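KLLA0E08119p (Kluyveromyces lactis, PDB 3VA7) probably catalyses the ATP-driven, biotin-dependent carboxylation of urea to urea-1-carboxylate, this chain being the urea carboxylase part of a longer bifunctional enzyme. Local coordinates at residues A[593-597]-A[639-645]; A[515-520]-A[797-803]; A[508-514]-A[586-590]; A[503-507]-A[605-609]. One frame throughout, in Å; residues are numbered along the deposited sequence.

Interaction 1 (A[593-597]-A[639-645]); sequences RGGID and LPAPDFE
Arg593 and Pro642 meet with their side chains at about a right angle, at a point where two irregular segments of the carboxyltransferase region (subdomains A and B) pack as antiparallel loops, their end-to-end directions 176° apart. Segment 593-597 follows strand 587-592, and segment 639-645 comes after strand 626-628. The arginine chain is extended from CG to NE, with CG turned anti to the main-chain nitrogen (chi1 -166°), which carries the guanidinium past the proline to the far end of the second segment. Pro642 CB covers one face of that group toward its rim, 3.7 Å from Arg593 CZ. The edge is used differently. Phe644 O lies in the guanidinium plane and accepts from Arg593 NH1 at 3.1 Å with an N-H...O angle of 159°, while Arg593 NH2 adds a weak bond to Phe644 O at 3.4 Å. Glu645 OE2 is 4.5 Å from Arg593 NH2 and well out of the plane, so any attraction there is probably one of charge alone.

Gly594 has a positive phi at which any side chain would collide with the carbonyl oxygen of Arg593; its N is bonded to Asn523 OD1. At the other end Leu639 points into the first segment and touches chiefly oxygen atoms: its CD1 lies 3.4 Å from Ile596 O, and its CG 3.5 Å from Asp597 OD1, an oxygen also hydrogen-bonded to Ser637 OG.

Interaction 2 (A[515-520]-A[797-803]); sequences RLANRV and DKSIDNF
Asp797 opens the contact with a salt bridge, its OD1 receiving Arg515 NH2 at 2.7 Å nearly along the C-O bond. The guanidinium and carboxylate planes stand 83° apart, and the other oxygen, OD2, is paired with Lys793. One turn on, Ile800 lies over a face of the same guanidinium, and its CG1 packs 3.9 Å from Arg515 CB. Ile800 O takes a weak bond from a second arginine, at 3.5 Å from Arg519 NE. Helix 511-520 of the carboxyltransferase A and B region and helix 786-802 pack almost parallel, their axes 10.1 Å apart and 15° from alignment. Near the end of helix 786-802 the carbonyl oxygens of Asp801 and Asn802 approach Arg519, whose charge is probably favourable at a helix C-terminus. Phe803, leaving the helix with positive phi, lays one ring face against this arginine. With CG anti to the main-chain nitrogen (chi1 -178°), Arg519 sets that carbon over the middle of the ring, a CH-pi contact 3.3 Å from the Phe803 centroid. Replacing Arg519 by an alanine is likely to uncover that ring face and leave the carbonyl oxygens without their nearby charge. Leu516 CD2 and Val520 CG2 meet the Phe803 ring at its edge.

Interaction 3 (A[508-514]-A[586-590]); sequences PMDSYSF and CRAYL
Tyr589 and Asp510 supply the hydrogen bond of this contact: Asp510 N donates to Tyr589 OH at 3.1 Å with an N-H...O angle of 159°. The same hydroxyl is hydrogen-bonded to Glu531 OE2, so two partners grip it inside a buried site. Asp510 is also the N-cap of helix 511-520, its OD2 accepting from Ser513 N at 3.1 Å from above the carboxylate plane. The phenol thus holds the backbone just ahead of the helix, whose first turn lies against strand 587-592 of an antiparallel beta sheet in the carboxyltransferase region.

Over one face of the Tyr589 ring sits Phe514 CB, a CH-pi contact 4.0 Å from the Tyr589 centroid. Farther out, Phe514 CD1 reaches Tyr589 CD2 at 3.4 Å, with the ring planes 80° apart. Pro508 CB packs 3.6 Å from Tyr589 CE2. A leucine replacing Tyr589 would probably leave Asp510 N and Glu531 without the hydroxyl they share.

A third kind of contact lays an aliphatic chain on a flat cation. Met509, its CG anti to the main-chain nitrogen (chi1 -164°), lays that carbon over the rim of the Arg587 guanidinium, 3.6 Å from Arg587 CZ, and Cys586 SG covers the opposite face.

Interaction 4 (A[503-507]-A[605-609]); sequences VPPSG and RSTFA
Gly507 and Ser606 bring the two backbones closest, with their CA atoms 5.3 Å apart; Ser506 and Phe608 follow, CA to CA, at 6.0 Å. Neither segment is a regular helix or strand. In 503-507 the chain passes through two prolines and then takes positive phi at both Ser506 (59°) and Gly507, and the Ser506 side chain points at the second segment. Residues 606-608 are extended without forming a strand, so that Ser606 and Phe608 face the first segment while Thr607 between them looks the other way.

Among the side chains, Pro504 and Phe608 cross at about a right angle. The proline sets CG over one face of the ring, off centre, in a CH-pi contact 3.9 Å from the Phe608 centroid. With CG anti to the main-chain nitrogen (chi1 -178°), the phenylalanine carries its ring across to the proline. At the root of its ring, Ser506 OG lies 3.5 Å from Phe608 CB, and its polar partner is Asp749 OD1. Ser506 CB meets Ser606 CB at 3.9 Å. Ser606 OG, 3.2 Å from Gly507 N, is hydrogen-bonded to Asp491 OD1, which ties this loop to the chain following strand 488-490.

The contact is buried loop packing near the carboxyltransferase site: the Phe608 side chain lies about 10 Å from the bound biotin group and touches Asp749, close in sequence to the biotin-pocket residue Pro751, so the two loops belong to the surroundings of the pocket rather than to its lining.

Segments 503-507, 508-514 and 515-520 are consecutive, so interactions 4, 3 and 2 follow one another along a single run of chain into and along helix 511-520. Interactions 2 and 3, their centres 13 Å apart, are joined through Tyr512, which packs on Ile800. Interaction 1 joins interaction 2 where Phe644 forms a cation-pi contact with Arg519, and interaction 4 where Leu639 CD2 lies 3.4 Å from Arg605 CZ. In interaction 3 the side chain of Met509 is about 9 Å from the bound biotin group. The side chain of Phe608 in interaction 4 is about 13 Å from the urea; in interaction 2, the Asp797 side chain lies about 8 Å from the sodium ion.

Interaction 1 (A[593-597]-A[639-645])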
# COMPACT_ATOMS: atom_id res chain seq x y z
N ARG A 593 19.61 7.17 14.72
CA ARG A 593 20.78 6.35 14.42
C ARG A 593 20.34 4.91 14.12
O ARG A 593 19.56 4.33 14.87
CB ARG A 593 21.81 6.42 15.57
CG ARG A 593 23.20 5.88 15.17
CD ARG A 593 24.14 5.72 16.38
NE ARG A 593 25.42 5.08 16.08
CZ ARG A 593 26.34 5.57 15.24
NH1 ARG A 593 26.12 6.71 14.58
NH2 ARG A 593 27.49 4.90 15.03
N GLY A 594 20.80 4.35 13.00
CA GLY A 594 20.46 3.00 12.60
C GLY A 594 19.22 2.90 11.70
O GLY A 594 18.97 1.86 11.09
N GLY A 595 18.44 3.97 11.62
CA GLY A 595 17.34 4.05 10.68
C GLY A 595 16.09 3.41 11.23
O GLY A 595 16.14 2.82 12.30
N ILE A 596 14.96 3.54 10.53
CA ILE A 596 13.69 2.97 10.99
C ILE A 596 13.40 1.65 10.26
O ILE A 596 13.68 1.53 9.07
CB ILE A 596 12.52 3.93 10.75
CG1 ILE A 596 12.72 5.24 11.50
CG2 ILE A 596 11.20 3.29 11.12
CD1 ILE A 596 12.26 6.43 10.69
N ASP A 597 12.82 0.67 10.97
CA ASP A 597 12.70 -0.71 10.45
C ASP A 597 11.36 -1.05 9.86
O ASP A 597 10.39 -1.42 10.56
CB ASP A 597 13.10 -1.79 11.47
CG ASP A 597 13.46 -3.13 10.80
OD1 ASP A 597 14.49 -3.21 10.04
OD2 ASP A 597 12.72 -4.11 11.03
N LEU A 639 18.51 -3.62 7.82
CA LEU A 639 18.92 -2.22 7.71
C LEU A 639 20.44 -2.01 7.74
O LEU A 639 21.15 -2.69 8.50
CB LEU A 639 18.31 -1.41 8.84
CG LEU A 639 16.87 -1.08 8.64
CD1 LEU A 639 16.46 -0.29 9.80
CD2 LEU A 639 16.73 -0.27 7.38
N PRO A 640 20.95 -1.07 6.90
CA PRO A 640 22.39 -0.83 6.89
C PRO A 640 22.86 -0.09 8.17
O PRO A 640 22.38 1.00 8.47
CB PRO A 640 22.59 -0.01 5.64
CG PRO A 640 21.35 0.73 5.50
CD PRO A 640 20.25 -0.12 6.03
N ALA A 641 23.73 -0.75 8.92
CA ALA A 641 24.45 -0.22 10.08
C ALA A 641 25.10 1.15 9.79
O ALA A 641 25.58 1.38 8.66
CB ALA A 641 25.53 -1.22 10.48
N PRO A 642 25.17 2.03 10.82
CA PRO A 642 25.74 3.36 10.59
C PRO A 642 27.22 3.34 10.19
O PRO A 642 27.97 2.40 10.48
CB PRO A 642 25.53 4.08 11.94
CG PRO A 642 24.58 3.21 12.73
CD PRO A 642 24.89 1.83 12.26
N ASP A 643 27.63 4.37 9.48
CA ASP A 643 28.94 4.41 8.90
C ASP A 643 29.88 5.30 9.70
O ASP A 643 31.10 5.17 9.60
CB ASP A 643 28.82 4.94 7.46
CG ASP A 643 28.37 3.85 6.47
OD1 ASP A 643 28.40 2.67 6.89
OD2 ASP A 643 28.04 4.16 5.30
N PHE A 644 29.33 6.22 10.50
CA PHE A 644 30.06 7.40 10.94
C PHE A 644 29.75 7.62 12.38
O PHE A 644 28.69 7.21 12.84
CB PHE A 644 29.63 8.65 10.15
CG PHE A 644 29.76 8.52 8.68
CD1 PHE A 644 28.64 8.64 7.86
CD2 PHE A 644 31.01 8.25 8.09
CE1 PHE A 644 28.74 8.51 6.44
CE2 PHE A 644 31.15 8.13 6.66
CZ PHE A 644 30.00 8.26 5.84
N GLU A 645 30.63 8.30 13.11
CA GLU A 645 30.28 8.66 14.48
C GLU A 645 29.35 9.85 14.34
O GLU A 645 29.52 10.65 13.41
CB GLU A 645 31.55 9.01 15.28
CG GLU A 645 31.54 8.59 16.75
CD GLU A 645 31.36 7.08 16.92
OE1 GLU A 645 32.00 6.31 16.15
OE2 GLU A 645 30.55 6.66 17.82

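Interaction 2 (A[515-520]-A[797-803])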
# COMPACT_ATOMS: atom_id res chain seq x y z
N ARG A 515 19.37 14.37 3.99
CA ARG A 515 20.65 13.68 4.03
C ARG A 515 21.55 14.29 5.08
O ARG A 515 22.34 13.60 5.70
CB ARG A 515 21.33 13.72 2.68
CG ARG A 515 20.49 13.12 1.56
CD ARG A 515 21.36 12.58 0.52
NE ARG A 515 21.81 13.56 -0.44
CZ ARG A 515 22.97 13.48 -1.11
NH1 ARG A 515 23.83 12.46 -0.91
NH2 ARG A 515 23.29 14.44 -1.96
N LEU A 516 21.41 15.58 5.32
CA LEU A 516 22.09 16.17 6.46
C LEU A 516 21.63 15.44 7.71
O LEU A 516 22.47 14.97 8.48
CB LEU A 516 21.80 17.66 6.60
CG LEU A 516 22.50 18.65 5.66
CD1 LEU A 516 21.81 20.04 5.73
CD2 LEU A 516 24.00 18.76 5.95
N ALA A 517 20.30 15.36 7.90
CA ALA A 517 19.77 14.81 9.13
C ALA A 517 20.37 13.42 9.29
O ALA A 517 20.94 13.08 10.36
CB ALA A 517 18.24 14.79 9.14
N ASN A 518 20.33 12.62 8.23
CA ASN A 518 20.97 11.31 8.33
C ASN A 518 22.42 11.36 8.75
O ASN A 518 22.85 10.64 9.65
CB ASN A 518 20.78 10.48 7.05
CG ASN A 518 19.62 9.49 7.19
OD1 ASN A 518 19.26 9.08 8.33
ND2 ASN A 518 19.03 9.08 6.04
N ARG A 519 23.18 12.17 8.05
CA ARG A 519 24.60 12.27 8.31
C ARG A 519 24.90 12.72 9.75
O ARG A 519 25.83 12.22 10.38
CB ARG A 519 25.27 13.23 7.29
CG ARG A 519 26.78 13.36 7.45
CD ARG A 519 27.46 12.03 7.41
NE ARG A 519 28.87 12.18 7.06
CZ ARG A 519 29.89 12.12 7.94
NH1 ARG A 519 31.14 12.24 7.51
NH2 ARG A 519 29.65 11.94 9.24
N VAL A 520 24.09 13.63 10.28
CA VAL A 520 24.40 14.20 11.57
C VAL A 520 24.47 13.09 12.61
O VAL A 520 25.17 13.22 13.63
CB VAL A 520 23.41 15.29 11.96
CG1 VAL A 520 23.45 15.53 13.45
CG2 VAL A 520 23.62 16.58 11.11
N ASP A 797 26.81 16.38 -2.89
CA ASP A 797 27.33 15.08 -2.60
C ASP A 797 28.63 15.15 -1.80
O ASP A 797 28.83 14.37 -0.87
CB ASP A 797 27.48 14.28 -3.90
CG ASP A 797 26.12 13.98 -4.58
OD1 ASP A 797 25.07 14.33 -4.05
OD2 ASP A 797 26.10 13.41 -5.68
N LYS A 798 29.52 16.09 -2.15
CA LYS A 798 30.78 16.23 -1.42
C LYS A 798 30.52 16.71 -0.01
O LYS A 798 31.22 16.31 0.92
CB LYS A 798 31.79 17.18 -2.10
CG LYS A 798 32.28 16.75 -3.51
CD LYS A 798 33.01 15.37 -3.56
CE LYS A 798 34.55 15.55 -3.40
NZ LYS A 798 35.11 16.72 -4.20
N SER A 799 29.53 17.57 0.13
CA SER A 799 29.16 18.09 1.43
C SER A 799 28.69 16.94 2.26
O SER A 799 29.17 16.77 3.36
CB SER A 799 28.09 19.15 1.29
OG SER A 799 28.63 20.28 0.60
N ILE A 800 27.82 16.10 1.72
CA ILE A 800 27.37 14.99 2.50
C ILE A 800 28.42 13.93 2.76
O ILE A 800 28.44 13.34 3.83
CB ILE A 800 26.06 14.40 1.98
CG1 ILE A 800 24.92 15.12 2.67
CG2 ILE A 800 25.92 12.91 2.33
CD1 ILE A 800 24.50 16.21 1.91
N ASP A 801 29.29 13.69 1.79
CA ASP A 801 30.22 12.55 1.89
C ASP A 801 31.39 12.78 2.81
O ASP A 801 31.82 11.87 3.51
CB ASP A 801 30.76 12.14 0.52
CG ASP A 801 29.74 11.36 -0.32
OD1 ASP A 801 29.93 11.30 -1.56
OD2 ASP A 801 28.77 10.79 0.25
N ASN A 802 31.91 14.00 2.80
CA ASN A 802 33.10 14.32 3.59
C ASN A 802 32.70 15.01 4.88
O ASN A 802 33.28 14.73 5.94
CB ASN A 802 34.07 15.20 2.80
CG ASN A 802 34.59 14.52 1.52
OD1 ASN A 802 34.73 13.28 1.44
ND2 ASN A 802 34.88 15.33 0.51
N PHE A 803 31.71 15.91 4.76
CA PHE A 803 31.10 16.59 5.90
C PHE A 803 32.10 17.60 6.49
O PHE A 803 32.45 17.52 7.66
CB PHE A 803 30.64 15.56 6.96
CG PHE A 803 29.34 15.92 7.68
CD1 PHE A 803 28.26 16.48 6.99
CD2 PHE A 803 29.18 15.63 9.06
CE1 PHE A 803 27.04 16.77 7.66
CE2 PHE A 803 27.96 15.93 9.74
CZ PHE A 803 26.90 16.49 9.06

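Interaction 3 (A[508-514]-A[586-590])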
# COMPACT_ATOMS: atom_id res chain seq x y z
N PRO A 508 12.31 11.91 0.28
CA PRO A 508 12.10 13.25 0.83
C PRO A 508 11.94 14.26 -0.27
O PRO A 508 12.62 14.25 -1.32
CB PRO A 508 13.41 13.57 1.53
CG PRO A 508 14.44 12.74 0.75
CD PRO A 508 13.72 11.49 0.29
N MET A 509 11.03 15.16 0.01
CA MET A 509 10.74 16.28 -0.84
C MET A 509 11.86 17.34 -0.86
O MET A 509 11.97 18.10 -1.83
CB MET A 509 9.47 16.85 -0.26
CG MET A 509 8.77 17.74 -1.13
SD MET A 509 7.83 16.84 -2.33
CE MET A 509 6.72 18.23 -2.73
N ASP A 510 12.62 17.45 0.24
CA ASP A 510 13.80 18.32 0.30
C ASP A 510 14.89 17.34 0.62
O ASP A 510 15.08 16.96 1.79
CB ASP A 510 13.65 19.44 1.37
CG ASP A 510 15.03 19.96 1.97
OD1 ASP A 510 15.02 20.76 2.97
OD2 ASP A 510 16.12 19.59 1.48
N SER A 511 15.62 16.92 -0.41
CA SER A 511 16.57 15.84 -0.19
C SER A 511 17.82 16.24 0.53
O SER A 511 18.44 15.36 1.16
CB SER A 511 16.90 15.03 -1.46
OG SER A 511 17.84 15.63 -2.31
N TYR A 512 18.18 17.52 0.50
CA TYR A 512 19.43 17.97 1.20
C TYR A 512 19.37 17.89 2.74
O TYR A 512 20.21 17.22 3.40
CB TYR A 512 19.91 19.36 0.69
CG TYR A 512 21.33 19.66 1.08
CD1 TYR A 512 22.37 18.81 0.71
CD2 TYR A 512 21.63 20.74 1.90
CE1 TYR A 512 23.66 19.05 1.11
CE2 TYR A 512 22.94 20.98 2.32
CZ TYR A 512 23.94 20.14 1.93
OH TYR A 512 25.22 20.37 2.34
N SER A 513 18.36 18.54 3.32
CA SER A 513 18.11 18.44 4.74
C SER A 513 17.97 17.00 5.18
O SER A 513 18.44 16.62 6.28
CB SER A 513 16.83 19.19 5.12
OG SER A 513 16.72 20.53 4.61
N PHE A 514 17.34 16.17 4.32
CA PHE A 514 17.09 14.79 4.70
C PHE A 514 18.44 14.12 4.92
O PHE A 514 18.65 13.40 5.90
CB PHE A 514 16.29 14.05 3.62
CG PHE A 514 16.12 12.56 3.89
CD1 PHE A 514 14.98 12.07 4.50
CD2 PHE A 514 17.12 11.64 3.51
CE1 PHE A 514 14.85 10.68 4.77
CE2 PHE A 514 17.01 10.24 3.76
CZ PHE A 514 15.85 9.76 4.39
N CYS A 586 8.62 24.47 4.89
CA CYS A 586 7.49 23.54 4.99
C CYS A 586 7.80 22.27 5.76
O CYS A 586 6.91 21.71 6.40
CB CYS A 586 7.05 23.13 3.58
SG CYS A 586 5.44 22.26 3.39
N ARG A 587 9.05 21.81 5.71
CA ARG A 587 9.33 20.42 6.05
C ARG A 587 10.60 20.33 6.86
O ARG A 587 11.50 21.16 6.63
CB ARG A 587 9.48 19.55 4.76
CG ARG A 587 8.26 18.73 4.44
CD ARG A 587 8.23 18.00 3.13
NE ARG A 587 7.71 18.89 2.14
CZ ARG A 587 6.55 18.78 1.52
NH1 ARG A 587 5.72 17.78 1.77
NH2 ARG A 587 6.22 19.71 0.64
N ALA A 588 10.68 19.34 7.77
CA ALA A 588 11.90 19.01 8.50
C ALA A 588 12.07 17.48 8.53
O ALA A 588 11.16 16.76 8.10
CB ALA A 588 11.85 19.54 9.91
N TYR A 589 13.21 16.98 9.04
CA TYR A 589 13.55 15.55 8.96
C TYR A 589 14.08 15.07 10.22
O TYR A 589 14.98 15.68 10.79
CB TYR A 589 14.56 15.25 7.83
CG TYR A 589 13.90 15.58 6.56
CD1 TYR A 589 13.90 16.90 6.07
CD2 TYR A 589 13.14 14.59 5.89
CE1 TYR A 589 13.17 17.21 4.89
CE2 TYR A 589 12.45 14.89 4.72
CZ TYR A 589 12.43 16.19 4.25
OH TYR A 589 11.74 16.48 3.08
N LEU A 590 13.53 13.97 10.69
CA LEU A 590 13.93 13.45 11.97
C LEU A 590 14.63 12.14 11.80
O LEU A 590 13.99 11.15 11.48
CB LEU A 590 12.70 13.26 12.81
CG LEU A 590 12.92 12.36 14.01
CD1 LEU A 590 13.93 12.97 14.96
CD2 LEU A 590 11.59 12.22 14.63

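Interaction 4 (A[503-507]-A[605-609])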
# COMPACT_ATOMS: atom_id res chain seq x y z
N VAL A 503 6.10 4.86 -11.51
CA VAL A 503 6.27 4.68 -10.07
C VAL A 503 7.21 5.82 -9.70
O VAL A 503 8.29 5.86 -10.21
CB VAL A 503 6.94 3.31 -9.71
CG1 VAL A 503 7.28 3.23 -8.26
CG2 VAL A 503 6.03 2.16 -10.08
N PRO A 504 6.76 6.78 -8.89
CA PRO A 504 7.64 7.88 -8.59
C PRO A 504 8.65 7.44 -7.56
O PRO A 504 8.50 6.36 -6.94
CB PRO A 504 6.70 8.96 -8.06
CG PRO A 504 5.61 8.24 -7.43
CD PRO A 504 5.41 7.02 -8.34
N PRO A 505 9.74 8.23 -7.43
CA PRO A 505 10.75 7.87 -6.46
C PRO A 505 10.25 8.04 -5.03
O PRO A 505 10.70 7.33 -4.14
CB PRO A 505 11.88 8.89 -6.73
CG PRO A 505 11.23 9.99 -7.41
CD PRO A 505 10.17 9.38 -8.24
N SER A 506 9.35 8.99 -4.81
CA SER A 506 8.97 9.32 -3.44
C SER A 506 10.22 9.77 -2.69
O SER A 506 10.96 10.52 -3.22
CB SER A 506 8.24 8.14 -2.76
OG SER A 506 6.95 8.04 -3.32
N GLY A 507 10.50 9.29 -1.50
CA GLY A 507 11.61 9.83 -0.76
C GLY A 507 11.31 11.24 -0.32
O GLY A 507 10.19 11.74 -0.55
N ARG A 605 12.26 1.79 1.02
CA ARG A 605 11.40 1.91 2.16
C ARG A 605 10.59 3.20 2.14
O ARG A 605 9.95 3.52 3.15
CB ARG A 605 12.24 1.83 3.43
CG ARG A 605 12.79 0.46 3.60
CD ARG A 605 13.68 0.41 4.79
NE ARG A 605 13.96 -0.97 5.16
CZ ARG A 605 15.00 -1.69 4.78
NH1 ARG A 605 15.90 -1.19 3.95
NH2 ARG A 605 15.11 -2.95 5.23
N SER A 606 10.60 3.92 1.02
CA SER A 606 9.88 5.18 0.97
C SER A 606 8.39 4.96 0.87
O SER A 606 7.94 4.02 0.17
CB SER A 606 10.31 6.05 -0.20
OG SER A 606 11.55 6.64 0.06
N THR A 607 7.65 5.85 1.54
CA THR A 607 6.21 5.86 1.50
C THR A 607 5.65 6.59 0.27
O THR A 607 5.94 7.77 0.06
CB THR A 607 5.64 6.57 2.71
OG1 THR A 607 6.26 6.09 3.92
CG2 THR A 607 4.15 6.39 2.78
N PHE A 608 4.85 5.89 -0.54
CA PHE A 608 4.04 6.54 -1.57
C PHE A 608 2.58 6.44 -1.17
O PHE A 608 1.93 5.43 -1.46
CB PHE A 608 4.24 5.87 -2.92
CG PHE A 608 3.47 6.53 -4.04
CD1 PHE A 608 3.34 7.92 -4.12
CD2 PHE A 608 2.90 5.77 -5.04
CE1 PHE A 608 2.59 8.50 -5.17
CE2 PHE A 608 2.18 6.36 -6.09
CZ PHE A 608 2.01 7.71 -6.15
N ALA A 609 2.06 7.47 -0.51
CA ALA A 609 0.76 7.37 0.21
C ALA A 609 -0.36 7.13 -0.78
O ALA A 609 -1.10 6.15 -0.67
CB ALA A 609 0.52 8.60 1.03